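Local coordinates for putative cell adhesion protein (Parabacteroides distasonis, PDB 3LIU) that probably serves as a structural or adhesive subunit of a fimbria (pilus) on the bacterial cell surface, at residues Val199-Phe204 / Thr327-Tyr332; Leu242-Leu245 / Ile251-Gly254; Leu267-Val272 / Leu278-Tyr283. One frame throughout, in Å; residues are numbered along the deposited sequence. Where two conformers were deposited one is given.

Contact 1 of 3, residues Val199-Phe204 / Thr327-Tyr332; sequences VLKEVF and TKENCY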
ATOM      1  N   VAL A 199     -15.222  16.358  18.175  1.00 17.32           N
ATOM      2  CA  VAL A 199     -14.436  17.230  17.308  1.00 16.29           C
ATOM      3  C   VAL A 199     -13.115  16.522  17.029  1.00 16.46           C
ATOM      4  O   VAL A 199     -12.319  16.276  17.960  1.00 14.57           O
ATOM      5  CB  VAL A 199     -14.174  18.605  17.968  1.00 17.10           C
ATOM      6  CG1 VAL A 199     -13.407  19.502  17.013  1.00  9.60           C
ATOM      7  CG2 VAL A 199     -15.500  19.269  18.419  1.00 12.63           C
ATOM      8  N   LEU A 200     -12.895  16.194  15.755  1.00 14.45           N
ATOM      9  CA  LEU A 200     -11.686  15.546  15.309  1.00 15.11           C
ATOM     10  C   LEU A 200     -10.466  16.482  15.347  1.00 13.61           C
ATOM     11  O   LEU A 200     -10.529  17.561  14.806  1.00 11.52           O
ATOM     12  CB  LEU A 200     -11.897  14.995  13.890  1.00 17.03           C
ATOM     13  CG  LEU A 200     -10.706  14.235  13.317  1.00 13.86           C
ATOM     14  CD1 LEU A 200     -10.534  12.877  14.079  1.00  6.12           C
ATOM     15  CD2 LEU A 200     -10.910  14.042  11.811  1.00 18.71           C
ATOM     16  N   LYS A 201      -9.366  16.044  15.963  1.00 13.13           N
ATOM     17  CA  LYS A 201      -8.110  16.835  16.017  1.00 15.44           C
ATOM     18  C   LYS A 201      -6.974  16.243  15.193  1.00 16.56           C
ATOM     19  O   LYS A 201      -6.193  16.989  14.604  1.00 16.56           O
ATOM     20  CB  LYS A 201      -7.626  16.980  17.452  1.00 14.22           C
ATOM     21  CG  LYS A 201      -8.443  17.988  18.301  1.00 17.93           C
ATOM     22  CD  LYS A 201      -7.748  18.210  19.671  1.00 29.40           C
ATOM     23  CE  LYS A 201      -8.257  19.448  20.440  1.00 35.76           C
ATOM     24  NZ  LYS A 201      -8.427  19.185  21.947  1.00 37.88           N
ATOM     25  N   GLU A 202      -6.887  14.911  15.141  1.00 14.71           N
ATOM     26  CA  GLU A 202      -5.758  14.238  14.475  1.00 16.11           C
ATOM     27  C   GLU A 202      -6.167  12.839  13.988  1.00 13.15           C
ATOM     28  O   GLU A 202      -7.007  12.165  14.593  1.00 14.57           O
ATOM     29  CB  GLU A 202      -4.560  14.130  15.454  1.00 17.63           C
ATOM     30  CG  GLU A 202      -3.265  13.517  14.873  1.00 19.53           C
ATOM     31  CD  GLU A 202      -2.308  14.557  14.291  1.00 31.86           C
ATOM     32  OE1 GLU A 202      -2.630  15.757  14.345  1.00 29.73           O
ATOM     33  OE2 GLU A 202      -1.222  14.188  13.783  1.00 30.44           O
ATOM     34  N   VAL A 203      -5.555  12.407  12.889  1.00 13.02           N
ATOM     35  CA  VAL A 203      -5.655  11.048  12.416  1.00 12.45           C
ATOM     36  C   VAL A 203      -4.247  10.523  12.178  1.00 14.03           C
ATOM     37  O   VAL A 203      -3.385  11.252  11.660  1.00 15.90           O
ATOM     38  CB  VAL A 203      -6.470  10.985  11.105  1.00 15.21           C
ATOM     39  CG1 VAL A 203      -6.688   9.539  10.678  1.00 12.23           C
ATOM     40  CG2 VAL A 203      -7.838  11.707  11.274  1.00 17.16           C
ATOM     41  N   PHE A 204      -3.962   9.295  12.590  1.00 11.29           N
ATOM     42  CA  PHE A 204      -2.657   8.706  12.270  1.00 12.56           C
ATOM     43  C   PHE A 204      -2.691   7.197  12.121  1.00 13.42           C
ATOM     44  O   PHE A 204      -3.664   6.539  12.512  1.00 11.18           O
ATOM     45  CB  PHE A 204      -1.534   9.191  13.238  1.00 12.15           C
ATOM     46  CG  PHE A 204      -1.531   8.540  14.617  1.00  9.74           C
ATOM     47  CD1 PHE A 204      -2.432   8.919  15.576  1.00 11.67           C
ATOM     48  CD2 PHE A 204      -0.591   7.572  14.938  1.00 12.40           C
ATOM     49  CE1 PHE A 204      -2.422   8.353  16.847  1.00 11.12           C
ATOM     50  CE2 PHE A 204      -0.560   6.983  16.208  1.00 14.43           C
ATOM     51  CZ  PHE A 204      -1.467   7.392  17.175  1.00 14.18           C
ATOM     52  N   THR A 327     -16.783  17.542  28.542  1.00 11.76           N
ATOM     53  CA  THR A 327     -15.901  17.269  27.405  1.00 15.00           C
ATOM     54  C   THR A 327     -14.592  16.649  27.910  1.00 13.51           C
ATOM     55  O   THR A 327     -13.925  17.184  28.797  1.00 16.23           O
ATOM     56  CB  THR A 327     -15.595  18.533  26.615  1.00 14.21           C
ATOM     57  OG1 THR A 327     -16.835  19.090  26.145  1.00 11.01           O
ATOM     58  CG2 THR A 327     -14.639  18.246  25.445  1.00  4.77           C
ATOM     59  N   LYS A 328     -14.282  15.494  27.363  1.00 14.16           N
ATOM     60  CA  LYS A 328     -12.988  14.849  27.538  1.00 13.67           C
ATOM     61  C   LYS A 328     -12.169  15.223  26.334  1.00 13.38           C
ATOM     62  O   LYS A 328     -12.510  14.882  25.205  1.00 10.97           O
ATOM     63  CB  LYS A 328     -13.140  13.343  27.624  1.00 11.25           C
ATOM     64  CG  LYS A 328     -11.769  12.605  27.959  1.00 21.93           C
ATOM     65  CD  LYS A 328     -11.970  11.105  28.270  1.00 23.68           C
ATOM     66  CE  LYS A 328     -10.666  10.418  28.704  1.00 28.80           C
ATOM     67  NZ  LYS A 328     -10.858   8.954  29.019  1.00 20.13           N
ATOM     68  N   GLU A 329     -11.083  15.932  26.561  1.00 11.78           N
ATOM     69  CA  GLU A 329     -10.271  16.344  25.448  1.00 14.57           C
ATOM     70  C   GLU A 329      -9.276  15.265  25.097  1.00 14.61           C
ATOM     71  O   GLU A 329      -8.916  14.474  25.944  1.00 11.78           O
ATOM     72  CB  GLU A 329      -9.495  17.592  25.790  1.00 14.41           C
ATOM     73  CG  GLU A 329     -10.347  18.783  26.068  1.00 20.61           C
ATOM     74  CD  GLU A 329      -9.489  20.012  26.135  1.00 28.60           C
ATOM     75  OE1 GLU A 329      -8.625  20.182  25.268  1.00 29.54           O
ATOM     76  OE2 GLU A 329      -9.646  20.794  27.054  1.00 23.80           O
ATOM     77  N   ASN A 330      -8.810  15.277  23.850  1.00 15.66           N
ATOM     78  CA  ASN A 330      -7.656  14.485  23.435  1.00 16.60           C
ATOM     79  C   ASN A 330      -7.825  13.002  23.718  1.00 17.85           C
ATOM     80  O   ASN A 330      -6.922  12.365  24.259  1.00 20.78           O
ATOM     81  CB  ASN A 330      -6.386  15.081  24.084  1.00 16.54           C
ATOM     82  CG  ASN A 330      -6.166  16.507  23.652  1.00 17.63           C
ATOM     83  OD1 ASN A 330      -6.261  16.815  22.448  1.00 19.19           O
ATOM     84  ND2 ASN A 330      -5.941  17.416  24.627  1.00 22.31           N
ATOM     85  N   CYS A 331      -9.024  12.498  23.396  1.00 15.22           N
ATOM     86  CA  CYS A 331      -9.404  11.101  23.447  1.00 16.40           C
ATOM     87  C   CYS A 331      -8.952  10.366  22.200  1.00 15.85           C
ATOM     88  O   CYS A 331      -9.174  10.873  21.101  1.00 14.09           O
ATOM     89  CB  CYS A 331     -10.929  10.959  23.364  1.00 15.08           C
ATOM     90  SG  CYS A 331     -11.754  11.375  24.708  1.00 26.44           S
ATOM     91  N   TYR A 332      -8.463   9.133  22.365  1.00 15.26           N
ATOM     92  CA  TYR A 332      -8.084   8.276  21.248  1.00 14.75           C
ATOM     93  C   TYR A 332      -9.026   7.091  21.038  1.00 12.49           C
ATOM     94  O   TYR A 332      -9.549   6.469  21.993  1.00 12.74           O
ATOM     95  CB  TYR A 332      -6.676   7.701  21.434  1.00 14.53           C
ATOM     96  CG  TYR A 332      -5.574   8.687  21.444  1.00 18.35           C
ATOM     97  CD1 TYR A 332      -4.956   9.073  20.267  1.00 13.79           C
ATOM     98  CD2 TYR A 332      -5.117   9.244  22.647  1.00 14.14           C
ATOM     99  CE1 TYR A 332      -3.926   9.979  20.281  1.00 13.79           C
ATOM    100  CE2 TYR A 332      -4.095  10.184  22.657  1.00 18.66           C
ATOM    101  CZ  TYR A 332      -3.493  10.544  21.467  1.00 17.88           C
ATOM    102  OH  TYR A 332      -2.473  11.494  21.447  1.00 13.08           O
TER

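Contact 2 of 3, residues Leu242-Leu245 / Ile251-Gly254; sequences LLFL and IDEG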
ATOM      1  N   LEU A 242       3.225   9.094  14.633  1.00 12.71           N
ATOM      2  CA  LEU A 242       3.613   9.847  15.816  1.00 13.03           C
ATOM      3  C   LEU A 242       4.369   8.965  16.807  1.00 11.43           C
ATOM      4  O   LEU A 242       4.155   7.743  16.851  1.00 15.01           O
ATOM      5  CB  LEU A 242       2.345  10.383  16.522  1.00 15.11           C
ATOM      6  CG  LEU A 242       1.504  11.367  15.719  1.00 17.06           C
ATOM      7  CD1 LEU A 242       0.080  11.481  16.325  1.00 11.23           C
ATOM      8  CD2 LEU A 242       2.233  12.693  15.600  1.00 10.92           C
ATOM      9  N   LEU A 243       5.230   9.599  17.610  1.00 12.59           N
ATOM     10  CA  LEU A 243       5.908   8.951  18.718  1.00 14.77           C
ATOM     11  C   LEU A 243       5.351   9.500  20.049  1.00 16.58           C
ATOM     12  O   LEU A 243       4.892  10.624  20.129  1.00 16.10           O
ATOM     13  CB  LEU A 243       7.416   9.152  18.646  1.00 15.38           C
ATOM     14  CG  LEU A 243       8.123   8.677  17.381  1.00 18.21           C
ATOM     15  CD1 LEU A 243       9.646   9.122  17.356  1.00  6.13           C
ATOM     16  CD2 LEU A 243       7.986   7.185  17.291  1.00 18.51           C
ATOM     17  N   PHE A 244       5.365   8.673  21.085  1.00 18.26           N
ATOM     18  CA  PHE A 244       4.825   9.073  22.379  1.00 22.97           C
ATOM     19  C   PHE A 244       5.915   8.915  23.450  1.00 27.13           C
ATOM     20  O   PHE A 244       7.008   8.390  23.176  1.00 28.06           O
ATOM     21  CB  PHE A 244       3.528   8.292  22.678  1.00 21.28           C
ATOM     22  CG  PHE A 244       2.429   8.598  21.708  1.00 20.39           C
ATOM     23  CD1 PHE A 244       2.308   7.886  20.519  1.00 17.57           C
ATOM     24  CD2 PHE A 244       1.562   9.670  21.935  1.00 19.32           C
ATOM     25  CE1 PHE A 244       1.296   8.211  19.595  1.00 16.16           C
ATOM     26  CE2 PHE A 244       0.576   9.989  21.011  1.00 17.30           C
ATOM     27  CZ  PHE A 244       0.445   9.246  19.850  1.00 17.04           C
ATOM     28  N   LEU A 245       5.679   9.458  24.635  1.00 34.09           N
ATOM     29  CA  LEU A 245       6.725   9.387  25.687  1.00 39.29           C
ATOM     30  C   LEU A 245       6.869   7.941  26.192  1.00 41.12           C
ATOM     31  O   LEU A 245       5.883   7.191  26.288  1.00 39.54           O
ATOM     32  CB  LEU A 245       6.444  10.354  26.853  1.00 39.01           C
ATOM     33  CG  LEU A 245       6.870  11.791  26.597  1.00 41.04           C
ATOM     34  CD1 LEU A 245       6.429  12.611  27.773  1.00 36.70           C
ATOM     35  CD2 LEU A 245       8.383  11.888  26.357  1.00 36.22           C
ATOM     36  N   ILE A 251       4.097   5.141  27.162  1.00 22.25           N
ATOM     37  CA  ILE A 251       2.884   5.079  26.391  1.00 22.03           C
ATOM     38  C   ILE A 251       3.113   4.909  24.889  1.00 19.93           C
ATOM     39  O   ILE A 251       2.139   4.939  24.123  1.00 17.70           O
ATOM     40  CB  ILE A 251       1.964   6.254  26.738  1.00 22.16           C
ATOM     41  CG1 ILE A 251       2.515   7.570  26.243  1.00 24.85           C
ATOM     42  CG2 ILE A 251       1.741   6.327  28.282  1.00 22.82           C
ATOM     43  CD1 ILE A 251       1.456   8.680  26.263  1.00 25.10           C
ATOM     44  N   ASP A 252       4.372   4.716  24.460  1.00 18.49           N
ATOM     45  CA  ASP A 252       4.668   4.486  23.029  1.00 18.22           C
ATOM     46  C   ASP A 252       4.385   3.064  22.555  1.00 17.46           C
ATOM     47  O   ASP A 252       4.515   2.766  21.370  1.00 14.76           O
ATOM     48  CB  ASP A 252       6.118   4.863  22.662  1.00 19.07           C
ATOM     49  CG  ASP A 252       6.295   5.064  21.160  1.00 18.49           C
ATOM     50  OD1 ASP A 252       5.511   5.853  20.604  1.00 16.81           O
ATOM     51  OD2 ASP A 252       7.207   4.441  20.538  1.00 17.97           O
ATOM     52  N   GLU A 253       4.010   2.220  23.501  1.00 15.82           N
ATOM     53  CA  GLU A 253       3.699   0.820  23.286  0.50 17.31           C
ATOM     54  C   GLU A 253       2.454   0.558  24.142  1.00 16.52           C
ATOM     55  O   GLU A 253       2.188   1.312  25.101  1.00 16.24           O
ATOM     56  CB  GLU A 253       4.894  -0.022  23.750  0.50 19.55           C
ATOM     57  CG  GLU A 253       4.925  -1.474  23.303  0.50 27.19           C
ATOM     58  CD  GLU A 253       6.333  -2.058  23.300  0.50 23.03           C
ATOM     59  OE1 GLU A 253       7.263  -1.311  23.654  0.50 31.82           O
ATOM     60  OE2 GLU A 253       6.505  -3.245  22.929  0.50 14.77           O
ATOM     61  N   GLY A 254       1.707  -0.493  23.815  1.00 16.51           N
ATOM     62  CA  GLY A 254       0.602  -0.975  24.634  1.00 14.29           C
ATOM     63  C   GLY A 254       0.056  -2.300  24.120  1.00 13.98           C
ATOM     64  O   GLY A 254       0.666  -2.949  23.276  1.00 15.13           O
TER
HETATM   65  O   HOH W   1       4.236   5.407  18.285  1.00 16.92           O

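Contact 3 of 3, residues Leu267-Val272 / Leu278-Tyr283; sequences LAKKHV and LNHEFY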
ATOM      1  N   LEU A 267       2.528   9.656   7.811  1.00 13.91           N
ATOM      2  CA  LEU A 267       1.492   8.827   8.434  1.00 15.16           C
ATOM      3  C   LEU A 267       0.719   9.479   9.589  1.00 14.89           C
ATOM      4  O   LEU A 267       0.049   8.778  10.349  1.00 11.30           O
ATOM      5  CB  LEU A 267       2.107   7.501   8.902  1.00 11.13           C
ATOM      6  CG  LEU A 267       2.676   6.638   7.772  1.00 12.19           C
ATOM      7  CD1 LEU A 267       3.203   5.311   8.358  1.00 12.98           C
ATOM      8  CD2 LEU A 267       1.601   6.386   6.692  1.00 11.28           C
ATOM      9  N   ALA A 268       0.818  10.807   9.732  1.00 16.04           N
ATOM     10  CA  ALA A 268      -0.065  11.584  10.644  1.00 16.54           C
ATOM     11  C   ALA A 268      -0.621  12.822   9.949  1.00 16.95           C
ATOM     12  O   ALA A 268       0.049  13.432   9.089  1.00 14.61           O
ATOM     13  CB  ALA A 268       0.690  11.986  11.935  1.00 13.73           C
ATOM     14  N   LYS A 269      -1.852  13.178  10.287  1.00 14.12           N
ATOM     15  CA  LYS A 269      -2.457  14.388   9.764  1.00 16.29           C
ATOM     16  C   LYS A 269      -3.303  15.057  10.828  1.00 17.93           C
ATOM     17  O   LYS A 269      -4.247  14.447  11.388  1.00 13.11           O
ATOM     18  CB  LYS A 269      -3.357  14.068   8.581  1.00 17.66           C
ATOM     19  CG  LYS A 269      -3.973  15.267   7.891  1.00 21.33           C
ATOM     20  CD  LYS A 269      -3.139  15.771   6.729  1.00 31.27           C
ATOM     21  CE  LYS A 269      -3.780  16.987   6.052  1.00 33.35           C
ATOM     22  NZ  LYS A 269      -3.407  18.251   6.731  1.00 46.68           N
ATOM     23  N   LYS A 270      -2.980  16.314  11.072  1.00 16.10           N
ATOM     24  CA  LYS A 270      -3.793  17.204  11.889  1.00 22.16           C
ATOM     25  C   LYS A 270      -5.060  17.622  11.115  1.00 21.53           C
ATOM     26  O   LYS A 270      -4.988  17.852   9.920  1.00 19.60           O
ATOM     27  CB  LYS A 270      -2.947  18.424  12.261  1.00 22.18           C
ATOM     28  CG  LYS A 270      -3.621  19.427  13.192  1.00 32.12           C
ATOM     29  CD  LYS A 270      -2.616  20.500  13.678  1.00 37.63           C
ATOM     30  CE  LYS A 270      -3.238  21.401  14.754  1.00 42.47           C
ATOM     31  NZ  LYS A 270      -2.232  21.872  15.764  1.00 45.53           N
ATOM     32  N   HIS A 271      -6.203  17.687  11.800  1.00 22.85           N
ATOM     33  CA  HIS A 271      -7.468  18.151  11.215  1.00 25.12           C
ATOM     34  C   HIS A 271      -7.662  19.636  11.490  1.00 26.71           C
ATOM     35  O   HIS A 271      -7.757  20.034  12.623  1.00 23.57           O
ATOM     36  CB  HIS A 271      -8.664  17.383  11.800  1.00 25.12           C
ATOM     37  CG  HIS A 271      -9.974  17.670  11.113  1.00 27.76           C
ATOM     38  ND1 HIS A 271     -10.205  17.368   9.788  1.00 25.67           N
ATOM     39  CD2 HIS A 271     -11.137  18.188  11.583  1.00 25.39           C
ATOM     40  CE1 HIS A 271     -11.441  17.707   9.463  1.00 25.80           C
ATOM     41  NE2 HIS A 271     -12.033  18.193  10.538  1.00 24.02           N
ATOM     42  N   VAL A 272      -7.690  20.440  10.437  1.00 33.49           N
ATOM     43  CA  VAL A 272      -8.005  21.880  10.529  1.00 37.72           C
ATOM     44  C   VAL A 272      -8.974  22.239   9.391  1.00 40.61           C
ATOM     45  O   VAL A 272      -8.835  21.708   8.288  1.00 40.76           O
ATOM     46  CB  VAL A 272      -6.718  22.767  10.506  1.00 36.87           C
ATOM     47  CG1 VAL A 272      -5.865  22.492  11.757  1.00 36.37           C
ATOM     48  CG2 VAL A 272      -5.902  22.549   9.233  1.00 35.50           C
ATOM     49  N   LEU A 278      -9.984  14.427   7.423  1.00 27.32           N
ATOM     50  CA  LEU A 278     -11.032  13.649   6.762  1.00 25.67           C
ATOM     51  C   LEU A 278     -10.769  13.500   5.268  1.00 21.84           C
ATOM     52  O   LEU A 278     -10.460  14.458   4.579  1.00 21.48           O
ATOM     53  CB  LEU A 278     -12.394  14.328   6.943  1.00 24.10           C
ATOM     54  CG  LEU A 278     -13.152  14.101   8.236  1.00 28.55           C
ATOM     55  CD1 LEU A 278     -14.500  14.782   8.107  1.00 29.22           C
ATOM     56  CD2 LEU A 278     -13.318  12.609   8.506  1.00 28.92           C
ATOM     57  N   ASN A 279     -10.929  12.280   4.788  1.00 19.38           N
ATOM     58  CA  ASN A 279     -10.624  11.909   3.447  1.00 19.72           C
ATOM     59  C   ASN A 279      -9.151  12.038   3.022  1.00 15.97           C
ATOM     60  O   ASN A 279      -8.842  11.831   1.888  1.00 16.08           O
ATOM     61  CB  ASN A 279     -11.570  12.643   2.487  1.00 20.29           C
ATOM     62  CG  ASN A 279     -13.032  12.343   2.802  1.00 23.24           C
ATOM     63  OD1 ASN A 279     -13.853  13.239   2.913  1.00 34.06           O
ATOM     64  ND2 ASN A 279     -13.345  11.082   2.976  1.00 23.49           N
ATOM     65  N   HIS A 280      -8.245  12.373   3.926  1.00 15.39           N
ATOM     66  CA  HIS A 280      -6.853  12.402   3.578  1.00 14.79           C
ATOM     67  C   HIS A 280      -6.367  10.955   3.434  1.00 12.43           C
ATOM     68  O   HIS A 280      -6.539  10.117   4.344  1.00 16.63           O
ATOM     69  CB  HIS A 280      -6.041  13.106   4.656  1.00 15.28           C
ATOM     70  CG  HIS A 280      -4.580  13.061   4.405  1.00 13.23           C
ATOM     71  ND1 HIS A 280      -3.952  13.931   3.536  1.00 16.71           N
ATOM     72  CD2 HIS A 280      -3.627  12.208   4.850  1.00 19.89           C
ATOM     73  CE1 HIS A 280      -2.664  13.638   3.494  1.00 18.79           C
ATOM     74  NE2 HIS A 280      -2.442  12.593   4.270  1.00 26.43           N
ATOM     75  N   GLU A 281      -5.751  10.655   2.311  1.00 13.82           N
ATOM     76  CA  GLU A 281      -5.322   9.274   2.055  1.00 16.39           C
ATOM     77  C   GLU A 281      -3.904   9.031   2.577  1.00 18.02           C
ATOM     78  O   GLU A 281      -3.032   9.871   2.366  1.00 18.01           O
ATOM     79  CB  GLU A 281      -5.381   8.957   0.574  1.00 17.19           C
ATOM     80  CG  GLU A 281      -6.793   8.809   0.062  1.00 19.13           C
ATOM     81  CD  GLU A 281      -6.868   8.600  -1.444  1.00 22.58           C
ATOM     82  OE1 GLU A 281      -6.117   7.764  -2.020  1.00 20.03           O
ATOM     83  OE2 GLU A 281      -7.706   9.272  -2.052  1.00 19.19           O
ATOM     84  N   PHE A 282      -3.707   7.899   3.274  1.00 14.31           N
ATOM     85  CA  PHE A 282      -2.407   7.459   3.740  1.00 14.19           C
ATOM     86  C   PHE A 282      -2.033   6.238   2.929  1.00 14.05           C
ATOM     87  O   PHE A 282      -2.856   5.345   2.768  1.00 14.21           O
ATOM     88  CB  PHE A 282      -2.476   7.023   5.229  1.00 14.62           C
ATOM     89  CG  PHE A 282      -2.809   8.154   6.190  1.00 11.95           C
ATOM     90  CD1 PHE A 282      -1.847   9.090   6.552  1.00 14.14           C
ATOM     91  CD2 PHE A 282      -4.087   8.301   6.695  1.00 10.79           C
ATOM     92  CE1 PHE A 282      -2.160  10.147   7.459  1.00 12.20           C
ATOM     93  CE2 PHE A 282      -4.394   9.344   7.578  1.00 12.89           C
ATOM     94  CZ  PHE A 282      -3.417  10.256   7.962  1.00 15.51           C
ATOM     95  N   TYR A 283      -0.771   6.163   2.508  1.00 11.63           N
ATOM     96  CA  TYR A 283      -0.265   5.077   1.725  1.00 11.40           C
ATOM     97  C   TYR A 283       0.604   4.162   2.577  1.00 12.94           C
ATOM     98  O   TYR A 283       1.502   4.619   3.303  1.00 11.41           O
ATOM     99  CB  TYR A 283       0.565   5.590   0.535  1.00 13.75           C
ATOM    100  CG  TYR A 283      -0.123   6.537  -0.399  1.00 13.52           C
ATOM    101  CD1 TYR A 283      -1.467   6.337  -0.775  1.00 20.75           C
ATOM    102  CD2 TYR A 283       0.550   7.635  -0.926  1.00 18.29           C
ATOM    103  CE1 TYR A 283      -2.121   7.234  -1.614  1.00 20.81           C
ATOM    104  CE2 TYR A 283      -0.083   8.503  -1.799  1.00 21.77           C
ATOM    105  CZ  TYR A 283      -1.408   8.292  -2.148  1.00 21.81           C
ATOM    106  OH  TYR A 283      -2.052   9.168  -2.993  1.00 14.57           O
TER

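Contact 1 of 3, residues Val199-Phe204 / Thr327-Tyr332
Three acidic or carbonyl groups gather round the ammonium of Lys201. Its NZ donates a hydrogen bond of 3.2 Å to OD1 of Asn330 and forms a long salt bridge of 3.5 Å with OE1 of Glu329. A second salt bridge, to Asp314 on the strand 308-319 that runs between the two segments, is its strongest polar tie. The approach to the amide is not ideal, since NZ stands above the plane of the Asn330 carbonyl, 50° out of it. The same OD1 lies 3.4 Å from Lys201 CD, so the lysine stem passes close to the amide before its tip reaches the carboxylates. With CG beside the backbone N (chi1 -75°) and the next two torsions extended, the long chain carries NZ across to the corner at Asn330. Asn330 suits the corner where its strand turns: its backbone is in the left-handed region, which asparagine tolerates well, and with Cys331 it forms a G1 beta bulge opposite Gly313. Lys201 sits in a bulge too, a classic one, with Glu202 against Lys312. Further along, two aromatic rings meet more lightly: CE1 of Tyr332 comes to the edge of the Phe204 ring, near its plane, at 4.1 Å from Phe204 CE1. The two side chains are set at about a right angle, and Ile310 lies against Phe204 from the intervening strand. The contact thus joins next-but-one strands of a beta sheet through side chains, polar at one end and aromatic at the other. The lysine charge is set against the carboxylates of Asp314 and Glu329, while the neutral amide of Asn330 only accepts a hydrogen bond; the ammonium probably eases the repulsion between the two acids and holds the corner near strand 199-204.

Contact 2 of 3, residues Leu242-Leu245 / Ile251-Gly254
A chi1 of -161° turns the Asp252 carboxylate away from its own amide and toward that of Phe244, whose own first torsion sets CG beside its backbone N, while the far end of the ring leads away, toward Pro374. OD1 of Asp252 accepts the N-H of Phe244 at 2.9 Å, the N-H...O angle being 150°, with the donor above the carboxylate plane. A bridging water donates to the same oxygen at 2.7 Å, and also to the carbonyl O of Leu242, so OD1 is gripped twice and links to two points of the backbone, the N-H of Phe244 directly and the O of Leu242 through the water. The second tie is between main chains: N of Ile251 donates to O of Leu245 at 2.9 Å. Neither segment is regular helix or strand, and these bonds close the short turn inside the loop that leads from strand 238-240 to strand 262-263. Apolar packing adds to them. CG1 of Ile251 lies 3.8 Å from CB of Phe244 and 3.4 Å from O of Leu245, and an aliphatic branch suits this spot beside the stem of the ring. The edge of the Phe244 ring is turned to OD1 of Asp252, with CD1 3.8 Å from that oxygen, and its plane is 38° from the carboxylate. An alanine in place of Asp252 would probably leave the Phe244 N-H without its acceptor and the water with one anchor fewer, so that segment 242-245 could shift. Aspartate fits because a short side chain bears an oxygen right back to the backbone. No cation meets its carboxylate across this contact, so the charge is probably eased at OD1 by two donors, one N-H and one water O-H.

Contact 3 of 3, residues Leu267-Val272 / Leu278-Tyr283
This contact is an antiparallel approach of two neighbouring chain segments that belong to different sheets: strand 268-270 pairs with strand 193-213, while strand 282-284 pairs with strand 172-185, so side chains meet between two sheets packed face to face, in what is probably a beta-sandwich-like arrangement. The most clearly defined interaction is CH-pi. CD of Lys269 sits over one face of the His280 ring, 3.8 Å from its centroid and only 9° off the ring normal. Lysine suits this place because its methylenes are apolar enough to lie on a ring while its end goes on to a charge. The chain bends at chi2 (92°) to cross the imidazole at about a right angle, and NZ then makes a salt bridge with Asp275 in the connecting loop. The second kind is aromatic packing on backbone. Phe282, buried, points its ring at the opposite strand, where CE1 comes to 3.6 Å from the carbonyl carbon C of Leu267, and CZ lies 3.9 Å from CB of Lys269. His280 also covers one face of this ring, through CD2, while CD1 of Phe282 meets the edge of the imidazole, so histidine and phenylalanine are packed at an angle. A large flat residue suits a place where it must cover a length of main chain. CD2 of Leu267 also meets CB of Phe282 at 4.4 Å, and lies 3.8 Å from the carbonyl O of Tyr283. Towards the turn, His271 and Leu278 meet obliquely, and ND1 of His271 takes its hydrogen bond from the N-H of Ala277, just ahead of the second segment, which ties the ring to the loop. Beside that bond, CE1 of His271 lies 4.2 Å from CG of Leu278.

From the N-terminal side, strand 193-213 supplies the first half of contact 1, whose second half comes only with strand 326-336; contact 1 thereby closes a large loop that encloses both other contacts. Contact 2 opens and closes first, within the loop after strand 238-240, and contact 3 follows it in series, closing a short loop between strands 268-270 and 282-284. The three touch: Phe204 and Tyr332 of contact 1 pack on Phe244, and Leu242 of contact 2 leans on Ala268. Strands 199-204 and 268-270 are neighbours in one sheet, so contacts 1 and 3 share it, joined by backbone hydrogen bonds of Val203 with Lys269 and Lys201 with His271.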